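Local coordinates for cell shape-determining protein MreC (Streptococcus pneumoniae, PDB 2QF4) that helps form and maintain cell shape through this major extracellular domain of a protein that is probably part of the peptidoglycan-synthesising elongasome, at residues T6-A11 / E162-S167; W21-T26 / L63-E68; A29-G34 / S52-N57; G46-V51 / L151-H156; D71-K76 / G86-Y91. All coordinates share one frame; numbering follows the deposited sequence.

Contact 1: T6-A11 / E162-S167; sequences TKTLAA and ELVGNS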
# COMPACT_ATOMS: atom_id res chain seq x y z
N THR A 6 -11.13 -12.21 2.82
CA THR A 6 -11.13 -11.07 1.92
C THR A 6 -12.19 -11.22 0.85
O THR A 6 -12.73 -12.28 0.60
CB THR A 6 -9.76 -10.77 1.25
OG1 THR A 6 -9.54 -11.68 0.16
CG2 THR A 6 -8.60 -10.83 2.26
N LYS A 7 -12.52 -10.08 0.27
CA LYS A 7 -13.33 -9.97 -0.93
C LYS A 7 -12.52 -9.23 -1.98
O LYS A 7 -11.81 -8.29 -1.65
CB LYS A 7 -14.65 -9.24 -0.65
CG LYS A 7 -14.51 -7.91 0.07
CD LYS A 7 -15.79 -7.26 0.46
CE LYS A 7 -15.49 -5.95 1.14
NZ LYS A 7 -16.72 -5.19 1.50
N THR A 8 -12.65 -9.65 -3.22
CA THR A 8 -11.81 -9.12 -4.28
C THR A 8 -12.63 -8.80 -5.50
O THR A 8 -13.71 -9.35 -5.72
CB THR A 8 -10.70 -10.10 -4.69
OG1 THR A 8 -11.24 -11.12 -5.56
CG2 THR A 8 -9.99 -10.75 -3.51
N LEU A 9 -12.08 -7.93 -6.34
CA LEU A 9 -12.71 -7.54 -7.59
C LEU A 9 -11.62 -7.15 -8.57
O LEU A 9 -10.85 -6.22 -8.30
CB LEU A 9 -13.63 -6.33 -7.33
CG LEU A 9 -14.37 -5.76 -8.53
CD1 LEU A 9 -15.23 -6.78 -9.26
CD2 LEU A 9 -15.15 -4.52 -8.13
N ALA A 10 -11.55 -7.82 -9.71
CA ALA A 10 -10.57 -7.51 -10.76
C ALA A 10 -11.27 -6.70 -11.82
O ALA A 10 -12.39 -7.02 -12.22
CB ALA A 10 -9.94 -8.79 -11.31
N ALA A 11 -10.62 -5.66 -12.32
CA ALA A 11 -11.23 -4.75 -13.27
C ALA A 11 -10.16 -4.21 -14.20
O ALA A 11 -8.97 -4.21 -13.90
CB ALA A 11 -11.93 -3.59 -12.54
N GLU A 162 -6.45 -5.86 -9.34
CA GLU A 162 -7.31 -6.51 -8.38
C GLU A 162 -7.48 -5.67 -7.12
O GLU A 162 -6.52 -5.31 -6.46
CB GLU A 162 -6.74 -7.88 -8.02
CG GLU A 162 -7.68 -8.69 -7.13
CD GLU A 162 -7.14 -10.06 -6.83
OE1 GLU A 162 -6.40 -10.63 -7.64
OE2 GLU A 162 -7.50 -10.61 -5.79
N LEU A 163 -8.71 -5.33 -6.79
CA LEU A 163 -9.05 -4.66 -5.54
C LEU A 163 -9.31 -5.74 -4.49
O LEU A 163 -9.91 -6.78 -4.78
CB LEU A 163 -10.31 -3.83 -5.72
CG LEU A 163 -10.27 -2.73 -6.76
CD1 LEU A 163 -11.60 -2.02 -6.79
CD2 LEU A 163 -9.06 -1.79 -6.53
N VAL A 164 -8.86 -5.48 -3.26
CA VAL A 164 -8.95 -6.48 -2.17
C VAL A 164 -9.36 -5.72 -0.90
O VAL A 164 -8.74 -4.73 -0.51
CB VAL A 164 -7.61 -7.20 -1.94
CG1 VAL A 164 -7.71 -8.28 -0.84
CG2 VAL A 164 -7.07 -7.86 -3.22
N GLY A 165 -10.39 -6.22 -0.23
CA GLY A 165 -10.83 -5.67 1.06
C GLY A 165 -11.10 -6.77 2.07
O GLY A 165 -11.29 -7.91 1.71
N ASN A 166 -11.09 -6.43 3.34
CA ASN A 166 -11.41 -7.36 4.40
C ASN A 166 -12.89 -7.63 4.34
O ASN A 166 -13.66 -6.70 4.25
CB ASN A 166 -11.05 -6.72 5.75
CG ASN A 166 -10.90 -7.71 6.86
OD1 ASN A 166 -11.71 -8.62 7.01
ND2 ASN A 166 -9.91 -7.50 7.69
N SER A 167 -13.30 -8.90 4.40
CA SER A 167 -14.70 -9.22 4.38
C SER A 167 -15.36 -9.39 5.73
O SER A 167 -16.59 -9.55 5.79
CB SER A 167 -14.94 -10.44 3.52
OG SER A 167 -14.34 -11.53 4.13

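Contact 2: W21-T26 / L63-E68; sequences WKQELT and LLTNTE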
# COMPACT_ATOMS: atom_id res chain seq x y z
N TRP A 21 2.78 14.34 -10.52
CA TRP A 21 2.23 14.99 -9.32
C TRP A 21 0.85 14.45 -8.91
O TRP A 21 0.33 14.82 -7.88
CB TRP A 21 2.22 16.50 -9.49
CG TRP A 21 1.72 17.03 -10.80
CD1 TRP A 21 2.48 17.47 -11.82
CD2 TRP A 21 0.35 17.23 -11.21
NE1 TRP A 21 1.70 17.95 -12.83
CE2 TRP A 21 0.39 17.82 -12.47
CE3 TRP A 21 -0.89 16.99 -10.62
CZ2 TRP A 21 -0.75 18.12 -13.17
CZ3 TRP A 21 -2.01 17.32 -11.32
CH2 TRP A 21 -1.94 17.90 -12.56
N LYS A 22 0.27 13.53 -9.69
CA LYS A 22 -0.94 12.79 -9.26
C LYS A 22 -0.97 11.48 -9.99
O LYS A 22 -1.51 11.40 -11.10
CB LYS A 22 -2.23 13.59 -9.48
CG LYS A 22 -3.46 12.90 -8.90
CD LYS A 22 -4.76 13.70 -9.00
CE LYS A 22 -5.22 13.89 -10.41
NZ LYS A 22 -6.45 14.75 -10.42
N GLN A 23 -0.40 10.45 -9.39
CA GLN A 23 -0.31 9.14 -10.02
C GLN A 23 -1.47 8.27 -9.58
O GLN A 23 -1.65 8.00 -8.41
CB GLN A 23 1.03 8.52 -9.71
CG GLN A 23 2.16 9.41 -10.26
CD GLN A 23 3.54 9.02 -9.84
OE1 GLN A 23 4.34 9.91 -9.53
NE2 GLN A 23 3.84 7.79 -9.85
N GLU A 24 -2.26 7.88 -10.56
CA GLU A 24 -3.51 7.20 -10.30
C GLU A 24 -3.97 6.45 -11.51
O GLU A 24 -3.56 6.73 -12.63
CB GLU A 24 -4.56 8.20 -9.86
CG GLU A 24 -4.92 9.19 -10.93
CD GLU A 24 -6.13 9.99 -10.57
OE1 GLU A 24 -6.33 10.39 -9.38
OE2 GLU A 24 -6.86 10.32 -11.53
N LEU A 25 -4.86 5.51 -11.27
CA LEU A 25 -5.51 4.71 -12.31
C LEU A 25 -7.00 4.74 -12.05
O LEU A 25 -7.47 4.83 -10.92
CB LEU A 25 -5.07 3.20 -12.22
CG LEU A 25 -3.61 2.85 -12.24
CD1 LEU A 25 -3.46 1.39 -12.02
CD2 LEU A 25 -2.98 3.29 -13.59
N THR A 26 -7.78 4.64 -13.13
CA THR A 26 -9.22 4.41 -13.06
C THR A 26 -9.52 3.04 -13.59
O THR A 26 -9.06 2.67 -14.69
CB THR A 26 -10.00 5.47 -13.87
OG1 THR A 26 -9.61 6.75 -13.43
CG2 THR A 26 -11.50 5.28 -13.69
N LEU A 63 -1.87 5.61 -6.58
CA LEU A 63 -0.71 4.74 -6.64
C LEU A 63 0.27 5.02 -5.48
O LEU A 63 0.36 6.12 -4.95
CB LEU A 63 -0.00 4.85 -8.00
CG LEU A 63 -0.86 4.38 -9.20
CD1 LEU A 63 -0.08 4.60 -10.51
CD2 LEU A 63 -1.21 2.90 -9.10
N LEU A 64 1.09 4.03 -5.20
CA LEU A 64 2.09 4.16 -4.13
C LEU A 64 3.27 5.04 -4.47
O LEU A 64 4.06 5.38 -3.59
CB LEU A 64 2.65 2.78 -3.76
CG LEU A 64 1.69 1.78 -3.11
CD1 LEU A 64 2.50 0.53 -2.70
CD2 LEU A 64 0.93 2.36 -1.92
N THR A 65 3.42 5.41 -5.73
CA THR A 65 4.56 6.22 -6.18
C THR A 65 4.32 7.74 -6.07
O THR A 65 5.17 8.50 -6.49
CB THR A 65 4.92 5.81 -7.60
OG1 THR A 65 3.73 5.85 -8.40
CG2 THR A 65 5.51 4.40 -7.62
N ASN A 66 3.21 8.15 -5.46
CA ASN A 66 2.98 9.57 -5.20
C ASN A 66 3.93 10.12 -4.14
O ASN A 66 4.18 9.49 -3.12
CB ASN A 66 1.54 9.81 -4.83
CG ASN A 66 0.68 9.76 -6.03
OD1 ASN A 66 0.76 10.64 -6.89
ND2 ASN A 66 -0.13 8.72 -6.14
N THR A 67 4.45 11.30 -4.40
CA THR A 67 5.41 11.95 -3.52
C THR A 67 4.91 12.01 -2.08
O THR A 67 5.61 11.60 -1.16
CB THR A 67 5.73 13.36 -4.03
OG1 THR A 67 6.22 13.24 -5.36
CG2 THR A 67 6.76 14.03 -3.10
N GLU A 68 3.70 12.53 -1.90
CA GLU A 68 3.05 12.59 -0.61
C GLU A 68 1.82 11.69 -0.64
O GLU A 68 1.11 11.65 -1.63
CB GLU A 68 2.59 14.02 -0.32
CG GLU A 68 3.71 14.99 -0.12
CD GLU A 68 4.36 14.89 1.23
OE1 GLU A 68 3.98 14.09 2.10
OE2 GLU A 68 5.27 15.70 1.47

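Contact 3: A29-G34 / S52-N57; sequences AGRSKG and SKVEEN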
# COMPACT_ATOMS: atom_id res chain seq x y z
N ALA A 29 -14.86 -0.82 -12.88
CA ALA A 29 -15.85 -1.41 -11.96
C ALA A 29 -15.91 -0.42 -10.82
O ALA A 29 -14.86 0.05 -10.36
CB ALA A 29 -15.47 -2.78 -11.56
N GLY A 30 -17.07 -0.19 -10.23
CA GLY A 30 -17.15 0.09 -8.85
C GLY A 30 -18.21 -0.46 -7.98
O GLY A 30 -18.21 -1.64 -7.82
N ARG A 31 -18.95 0.42 -7.32
CA ARG A 31 -19.80 -0.03 -6.21
C ARG A 31 -20.84 -1.04 -6.66
O ARG A 31 -21.13 -1.99 -5.93
CB ARG A 31 -20.49 1.16 -5.55
CG ARG A 31 -21.25 0.99 -4.25
CD ARG A 31 -21.78 2.38 -3.83
NE ARG A 31 -20.71 3.26 -3.34
CZ ARG A 31 -20.32 4.42 -3.88
NH1 ARG A 31 -20.90 4.92 -4.97
NH2 ARG A 31 -19.32 5.10 -3.32
N SER A 32 -21.34 -0.88 -7.90
CA SER A 32 -22.35 -1.81 -8.42
C SER A 32 -21.82 -3.25 -8.50
O SER A 32 -22.62 -4.20 -8.56
CB SER A 32 -22.85 -1.34 -9.77
OG SER A 32 -21.87 -1.54 -10.79
N LYS A 33 -20.48 -3.40 -8.54
CA LYS A 33 -19.83 -4.70 -8.55
C LYS A 33 -19.05 -5.03 -7.28
O LYS A 33 -18.35 -6.03 -7.21
CB LYS A 33 -18.92 -4.82 -9.77
CG LYS A 33 -19.67 -5.15 -11.02
CD LYS A 33 -18.81 -5.05 -12.24
CE LYS A 33 -19.63 -5.41 -13.48
NZ LYS A 33 -18.79 -5.29 -14.72
N GLY A 34 -19.23 -4.21 -6.26
CA GLY A 34 -18.71 -4.52 -4.93
C GLY A 34 -17.45 -3.78 -4.51
O GLY A 34 -16.90 -4.07 -3.45
N SER A 52 -9.07 5.40 -3.78
CA SER A 52 -9.32 6.76 -3.32
C SER A 52 -10.73 7.24 -3.58
O SER A 52 -11.17 8.13 -2.89
CB SER A 52 -8.31 7.68 -3.92
OG SER A 52 -8.33 7.62 -5.31
N LYS A 53 -11.44 6.69 -4.56
CA LYS A 53 -12.85 7.03 -4.76
C LYS A 53 -13.55 5.87 -5.42
O LYS A 53 -13.03 5.27 -6.36
CB LYS A 53 -12.95 8.24 -5.65
CG LYS A 53 -14.37 8.70 -5.91
CD LYS A 53 -14.35 10.06 -6.52
CE LYS A 53 -15.56 10.87 -6.10
NZ LYS A 53 -15.94 11.89 -7.13
N VAL A 54 -14.74 5.55 -4.92
CA VAL A 54 -15.63 4.58 -5.53
C VAL A 54 -16.82 5.32 -6.15
O VAL A 54 -17.53 6.04 -5.44
CB VAL A 54 -16.12 3.57 -4.49
CG1 VAL A 54 -17.05 2.57 -5.14
CG2 VAL A 54 -14.92 2.87 -3.81
N GLU A 55 -17.01 5.15 -7.45
CA GLU A 55 -18.24 5.60 -8.13
C GLU A 55 -19.10 4.39 -8.40
O GLU A 55 -18.74 3.28 -8.09
CB GLU A 55 -17.92 6.34 -9.43
CG GLU A 55 -16.93 7.50 -9.29
CD GLU A 55 -17.45 8.66 -8.47
OE1 GLU A 55 -17.83 9.69 -9.07
OE2 GLU A 55 -17.46 8.55 -7.22
N GLU A 56 -20.29 4.59 -8.97
CA GLU A 56 -21.18 3.45 -9.19
C GLU A 56 -20.56 2.42 -10.13
O GLU A 56 -20.66 1.22 -9.89
CB GLU A 56 -22.53 3.89 -9.74
CG GLU A 56 -23.55 2.75 -9.93
CD GLU A 56 -24.00 2.08 -8.64
OE1 GLU A 56 -23.65 2.57 -7.55
OE2 GLU A 56 -24.72 1.06 -8.73
N ASN A 57 -19.86 2.88 -11.19
CA ASN A 57 -19.32 1.96 -12.18
C ASN A 57 -17.81 2.07 -12.45
O ASN A 57 -17.31 1.46 -13.38
CB ASN A 57 -20.10 2.09 -13.50
CG ASN A 57 -21.54 1.69 -13.35
OD1 ASN A 57 -21.84 0.58 -12.93
ND2 ASN A 57 -22.43 2.60 -13.65

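Contact 4: G46-V51 / L151-H156; sequences GLIGSV and LSADTH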
# COMPACT_ATOMS: atom_id res chain seq x y z
N GLY A 46 1.63 -7.94 -5.79
CA GLY A 46 2.01 -6.99 -4.78
C GLY A 46 1.15 -5.74 -4.75
O GLY A 46 0.39 -5.42 -5.67
N LEU A 47 1.30 -4.99 -3.66
CA LEU A 47 0.54 -3.76 -3.48
C LEU A 47 0.98 -2.69 -4.47
O LEU A 47 2.16 -2.39 -4.61
CB LEU A 47 0.76 -3.21 -2.08
CG LEU A 47 -0.17 -2.06 -1.67
CD1 LEU A 47 -1.65 -2.53 -1.62
CD2 LEU A 47 0.28 -1.44 -0.35
N ILE A 48 -0.00 -2.10 -5.16
CA ILE A 48 0.28 -0.98 -6.07
C ILE A 48 -0.45 0.30 -5.73
O ILE A 48 -0.10 1.33 -6.26
CB ILE A 48 0.12 -1.38 -7.55
CG1 ILE A 48 -1.32 -1.80 -7.92
CG2 ILE A 48 1.12 -2.50 -7.90
CD1 ILE A 48 -2.26 -0.64 -8.14
N GLY A 49 -1.40 0.28 -4.81
CA GLY A 49 -2.14 1.47 -4.47
C GLY A 49 -3.29 1.19 -3.53
O GLY A 49 -3.45 0.09 -3.05
N SER A 50 -4.08 2.24 -3.32
CA SER A 50 -5.24 2.23 -2.42
C SER A 50 -6.41 2.86 -3.14
O SER A 50 -6.21 3.76 -3.96
CB SER A 50 -4.93 2.97 -1.12
OG SER A 50 -4.41 4.26 -1.39
N VAL A 51 -7.62 2.39 -2.86
CA VAL A 51 -8.79 3.02 -3.46
C VAL A 51 -8.94 4.41 -2.90
O VAL A 51 -8.94 4.60 -1.67
CB VAL A 51 -10.08 2.17 -3.21
CG1 VAL A 51 -11.34 2.95 -3.55
CG2 VAL A 51 -10.01 0.85 -3.97
N LEU A 151 9.85 -1.19 -3.69
CA LEU A 151 8.59 -1.84 -4.05
C LEU A 151 8.81 -3.09 -4.84
O LEU A 151 9.64 -3.11 -5.74
CB LEU A 151 7.71 -0.85 -4.83
CG LEU A 151 7.20 0.37 -4.05
CD1 LEU A 151 6.55 1.39 -4.96
CD2 LEU A 151 6.22 -0.09 -2.98
N SER A 152 8.06 -4.13 -4.55
CA SER A 152 8.20 -5.36 -5.35
C SER A 152 7.26 -5.45 -6.55
O SER A 152 7.48 -6.30 -7.41
CB SER A 152 8.11 -6.59 -4.48
OG SER A 152 6.98 -6.52 -3.69
N ALA A 153 6.26 -4.59 -6.64
CA ALA A 153 5.36 -4.57 -7.78
C ALA A 153 5.15 -3.15 -8.28
O ALA A 153 5.33 -2.16 -7.56
CB ALA A 153 4.06 -5.13 -7.36
N ASP A 154 4.74 -3.05 -9.53
CA ASP A 154 4.29 -1.79 -10.11
C ASP A 154 3.24 -2.08 -11.17
O ASP A 154 2.82 -3.23 -11.36
CB ASP A 154 5.44 -0.93 -10.64
CG ASP A 154 6.16 -1.55 -11.80
OD1 ASP A 154 7.41 -1.40 -11.88
OD2 ASP A 154 5.51 -2.20 -12.65
N THR A 155 2.76 -1.02 -11.80
CA THR A 155 1.68 -1.14 -12.77
C THR A 155 2.13 -0.88 -14.22
O THR A 155 1.31 -0.66 -15.09
CB THR A 155 0.48 -0.24 -12.40
OG1 THR A 155 0.87 1.14 -12.39
CG2 THR A 155 -0.10 -0.62 -11.05
N HIS A 156 3.43 -1.00 -14.47
CA HIS A 156 3.98 -0.86 -15.83
C HIS A 156 3.50 -2.00 -16.70
O HIS A 156 3.66 -3.16 -16.35
CB HIS A 156 5.51 -0.84 -15.75
CG HIS A 156 6.18 -0.58 -17.06
ND1 HIS A 156 6.07 0.62 -17.72
CD2 HIS A 156 6.96 -1.38 -17.83
CE1 HIS A 156 6.76 0.56 -18.85
NE2 HIS A 156 7.30 -0.65 -18.94
O HOH W 1 4.75 -3.47 -4.32
O HOH W 2 3.71 -0.54 -6.15

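Contact 5: D71-K76 / G86-Y91; sequences DKISVK and GIIIGY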
# COMPACT_ATOMS: atom_id res chain seq x y z
N ASP A 71 -3.01 8.58 2.78
CA ASP A 71 -3.99 7.52 3.01
C ASP A 71 -3.71 6.66 4.23
O ASP A 71 -4.55 5.82 4.57
CB ASP A 71 -4.11 6.69 1.76
CG ASP A 71 -4.60 7.52 0.58
OD1 ASP A 71 -5.33 8.50 0.80
OD2 ASP A 71 -4.19 7.23 -0.56
N LYS A 72 -2.59 6.86 4.91
CA LYS A 72 -2.33 6.18 6.20
C LYS A 72 -2.48 4.68 6.03
O LYS A 72 -3.06 3.99 6.88
CB LYS A 72 -3.25 6.72 7.31
CG LYS A 72 -3.06 8.22 7.56
CD LYS A 72 -3.84 8.70 8.78
CE LYS A 72 -3.77 10.24 8.99
NZ LYS A 72 -4.81 10.92 8.13
N ILE A 73 -1.87 4.15 4.97
CA ILE A 73 -1.90 2.73 4.71
C ILE A 73 -0.98 2.03 5.70
O ILE A 73 0.22 2.30 5.75
CB ILE A 73 -1.46 2.38 3.28
CG1 ILE A 73 -2.39 3.03 2.24
CG2 ILE A 73 -1.43 0.86 3.08
CD1 ILE A 73 -1.74 3.10 0.84
N SER A 74 -1.54 1.13 6.50
CA SER A 74 -0.79 0.36 7.48
C SER A 74 0.11 -0.67 6.82
O SER A 74 -0.33 -1.40 5.94
CB SER A 74 -1.83 -0.36 8.38
OG SER A 74 -1.24 -1.38 9.17
N VAL A 75 1.37 -0.73 7.26
CA VAL A 75 2.34 -1.72 6.84
C VAL A 75 3.02 -2.30 8.05
O VAL A 75 2.98 -1.75 9.14
CB VAL A 75 3.40 -1.13 5.85
CG1 VAL A 75 2.70 -0.73 4.55
CG2 VAL A 75 4.18 0.04 6.44
N LYS A 76 3.65 -3.44 7.81
CA LYS A 76 4.45 -4.07 8.83
C LYS A 76 5.71 -4.64 8.20
O LYS A 76 5.79 -5.00 7.04
CB LYS A 76 3.67 -5.14 9.60
CG LYS A 76 3.21 -6.28 8.79
CD LYS A 76 2.31 -7.23 9.59
CE LYS A 76 1.81 -8.34 8.70
NZ LYS A 76 0.94 -9.30 9.46
N GLY A 86 3.98 0.34 10.92
CA GLY A 86 4.07 1.75 10.57
C GLY A 86 3.06 2.09 9.51
O GLY A 86 2.14 1.32 9.26
N ILE A 87 3.22 3.25 8.90
CA ILE A 87 2.31 3.69 7.82
C ILE A 87 3.15 4.22 6.67
O ILE A 87 4.21 4.78 6.83
CB ILE A 87 1.21 4.71 8.20
CG1 ILE A 87 1.87 5.99 8.74
CG2 ILE A 87 0.29 4.13 9.23
CD1 ILE A 87 0.95 7.26 8.67
N ILE A 88 2.60 4.07 5.48
CA ILE A 88 3.16 4.68 4.27
C ILE A 88 2.89 6.18 4.28
O ILE A 88 1.75 6.60 4.50
CB ILE A 88 2.56 4.05 3.03
CG1 ILE A 88 3.00 2.59 2.90
CG2 ILE A 88 2.96 4.84 1.77
CD1 ILE A 88 2.25 1.78 1.84
N ILE A 89 3.93 6.99 4.07
CA ILE A 89 3.76 8.46 4.07
C ILE A 89 4.08 9.09 2.72
O ILE A 89 3.75 10.25 2.52
CB ILE A 89 4.57 9.12 5.22
CG1 ILE A 89 6.07 8.85 5.08
CG2 ILE A 89 4.01 8.68 6.56
CD1 ILE A 89 6.98 9.78 5.94
N GLY A 90 4.69 8.36 1.79
CA GLY A 90 5.03 8.94 0.49
C GLY A 90 6.05 8.13 -0.23
O GLY A 90 6.28 6.97 0.12
N TYR A 91 6.67 8.73 -1.23
CA TYR A 91 7.56 8.04 -2.15
C TYR A 91 8.58 9.05 -2.62
O TYR A 91 8.24 10.19 -2.93
CB TYR A 91 6.80 7.47 -3.36
CG TYR A 91 7.60 6.64 -4.30
CD1 TYR A 91 8.12 7.19 -5.46
CD2 TYR A 91 7.81 5.30 -4.07
CE1 TYR A 91 8.85 6.42 -6.36
CE2 TYR A 91 8.55 4.53 -4.98
CZ TYR A 91 9.07 5.13 -6.09
OH TYR A 91 9.77 4.40 -7.03
O HOH W 3 -0.17 8.55 5.09
O HOH W 4 -0.44 5.67 2.98
O HOH W 5 0.29 -0.01 10.89

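Contact 1: T6-A11 / E162-S167
K7 and L9, on the first strand (6-16), pair with G165 and L163 on the last (160-166) of one of the two six-stranded antiparallel barrels of this domain, whose fold is that of α-lytic protease; the two strands lie side by side and shut the barrel. Their short axes come within 4.4 Å and run at 165° to each other. Two hydrogen-bonded pairs alternate with three non-hydrogen-bonded ones, T6-N166, T8-V164 and A10-E162. K7 and G165 exchange bonds in both directions, K7 N to G165 O and G165 N to K7 O, and L9 and L163 do the same, with L163 N only 2.8 Å from L9 O. Between them, at the T8-V164 pair, T8 CA comes 3.1 Å from L163 O in a CA-H...O contact.

The tight side is the barrel interior, which L163 enters from the sheet face it shares with L9: its side chain is buried against L27, A41, T59 and V61 of the neighbouring strands, and its CB stands 4.5 Å from L9 CB. The other face, carrying T8, A10, E162 and V164, is looser and its threonine and alanine are exposed. There E162, extended with CG anti to the backbone N (chi1 -173°), reaches toward T8, its OE2 3.4 Å from T8 CG2. On the L9 face K7 extends over G165, its CE 3.7 Å from N166 O. At the T6-N166 pair, T6 CA makes a CA-H...O contact of 3.2 Å with G165 O.

Contact 2: W21-T26 / L63-E68
Q23 and N66 run alongside each other with their side chains heading opposite ways, the two amide planes 51° apart, and it is the backbone of Q23 that the N66 amide grips. N66 OD1 takes the Q23 N-H on a lone pair in its carbonyl plane, at 2.8 Å and almost straight. On its other branch, N66 ND2 donates to Q23 O, again at 2.8 Å and in the plane of both groups. Q23 O also accepts from L63 N, so two donors hold this one carbonyl. N66 ND2 reaches back to L63 O as well, which ties the asparagine to the first residue of its own turn and fixes the rotation of its amide.

The Q23 side chain, extended beyond CG, lies across T65, though the exact placing of its amide there is doubtful. Further along, L25 and L63 stand perpendicular, with L63 CD2 4.0 Å from L25 CG. With CG beside its backbone N (chi1 -63°), L63 lays this methyl on L25 and the other, CD1, near E24 N.

L63 to N66 is a type I beta turn leaving strand 59-63, and N66 at its last position fastens it by side-chain mimicry of a beta pair to Q23, just ahead of strand 24-27, the neighbouring strand of the barrel.

Contact 3: A29-G34 / S52-N57
The loop that follows strand 24-27, with a short 3-10 segment at R31 and S32, docks on the end of strand 46-54 and the turn after it, at the rim of a barrel. R31 N points at E55 O in a nearly straight bond of 3.0 Å lying in the carbonyl plane, and S32 N meets E56 O the same way at 3.0 Å. Two successive N-H groups at the start of the 3-10 segment thus catch two successive carbonyls of the turn.

The R31 side chain leaves with CG anti to the backbone N (chi1 -171°) and bends at chi3, which in the modelled conformer carries the guanidinium back across V54. V54 CG1 then lies over the rim of one of its faces, and NH2 makes a weak bond of 2.9 Å to V54 O. E56, bent at chi2, lies crosswise to R31 and brings OE2 to 3.2 Å from S32 CB. The S32 hydroxyl oxygen, OG, lies 3.0 Å from N57 OD1 and is also close to E56 O.

In that conformer the R31 guanidinium stops short of a salt bridge with E56 and has E37 OE1 as a long, weak partner, so on this partly exposed surface the two backbone bonds define the docking, and charge attraction probably adds only modestly.

Contact 4: G46-V51 / L151-H156
G46 and I48 bring their backbones to within 5.1 Å and 5.7 Å, CA to CA, of A153 and D154, but the two chains form no sheet pair: two ordered waters stand between them instead. Both waters donate to L47 O. The first also accepts from A153 N, and the second gives its other proton to A153 O at 2.7 Å, so one strand carbonyl is joined to both polar atoms of the A153 backbone.

Beside this bridge the packing is apolar and close. A153 CB presses on the bare backbone of G46, 3.8 Å from G46 CA, and also touches I48 CG2. The I48 side chain is set square to that of T155 and receives its methyl: T155 CG2 lies 3.6 Å from I48 CG1 and about as near to I48 CB and CD1. I48 CG1 falls between the backbone N and the carbonyl carbon (chi1 63°), which swings the CD1 branch round the threonine methyl, while CG2 faces A153 and the D154 carbonyl. The methyl of T155 thus serves the apolar side; its hydroxyl turns to R16, whose NH2 it hydrogen-bonds. D154 OD2 accepts from H156 N, above the carboxylate plane, and so bends the loop as an Asx turn.

I48 also packs on A43, V61, L63 and I161 in the interior, and with G49 it forms a classic beta bulge opposite A41. Here the loop linking strand 146-151 of one barrel to strand 160-166 of the other passes over a bulged barrel strand, at the junction of the two barrels of this α-lytic protease fold.

Contact 5: D71-K76 / G86-Y91
K72, the first residue here to touch the other segment, does so lightly, its CG near I87 CD1, and its main link is through water: one ordered water accepts from K72 N and donates to I88 O. A second water does the same for I73 N, so I88 O takes a proton from each of two waters where the chains have splayed apart. With I73 the direct pairing begins. I73 O accepts from I88 N at 3.0 Å in its carbonyl plane, and I87 CA also points its hydrogen at this oxygen. On the side-chain level I73 meets I88 at a slant, CG2 to CD1 at 4.0 Å.

S74 follows as a non-hydrogen-bonded antiparallel partner of I87. These are the opening strands, 74-79 and 82-92, of the second six-stranded barrel, joined as a beta hairpin; their short axes cross at 120°, well away from straight antiparallel. S74 OG meets a water that donates to G86 O, and it is also hydrogen-bonded to L120 N.

V75 then pairs with G86 in both directions. V75 N reaches G86 O from above the carbonyl plane, 39° out of it, while G86 N returns a bond of 2.9 Å to V75 O. V75 CG1, placed beside its own backbone N (chi1 -66°), abuts the crosswise I88 side chain, 3.7 Å from both I88 CG1 and CD1. CG2, the other methyl of V75, lies against the peptide of G86, 3.7 Å from G86 O.

How the contacts relate
Contacts 1 to 4 all reach the first barrel, and contact 5 lies in the second. Contact 1 closes the first barrel and encloses the others along the chain; its L9 and A11 pack on A29 of contact 3, and L163 CD2 touches V51 CG2 of contact 4 at 3.8 Å. Contacts 2 and 4, centres about 10 Å apart, meet where L64 N probably bonds to I48 O. Contact 5 meets contacts 2 and 4 across the junction of the barrels: Y91 N probably bonds to T67 O of contact 2, and S50 OG of contact 4 makes a weak hydrogen bond of 3.1 Å to D71 OD2. Contacts 3 and 5 are farthest apart, about 23 Å between centres.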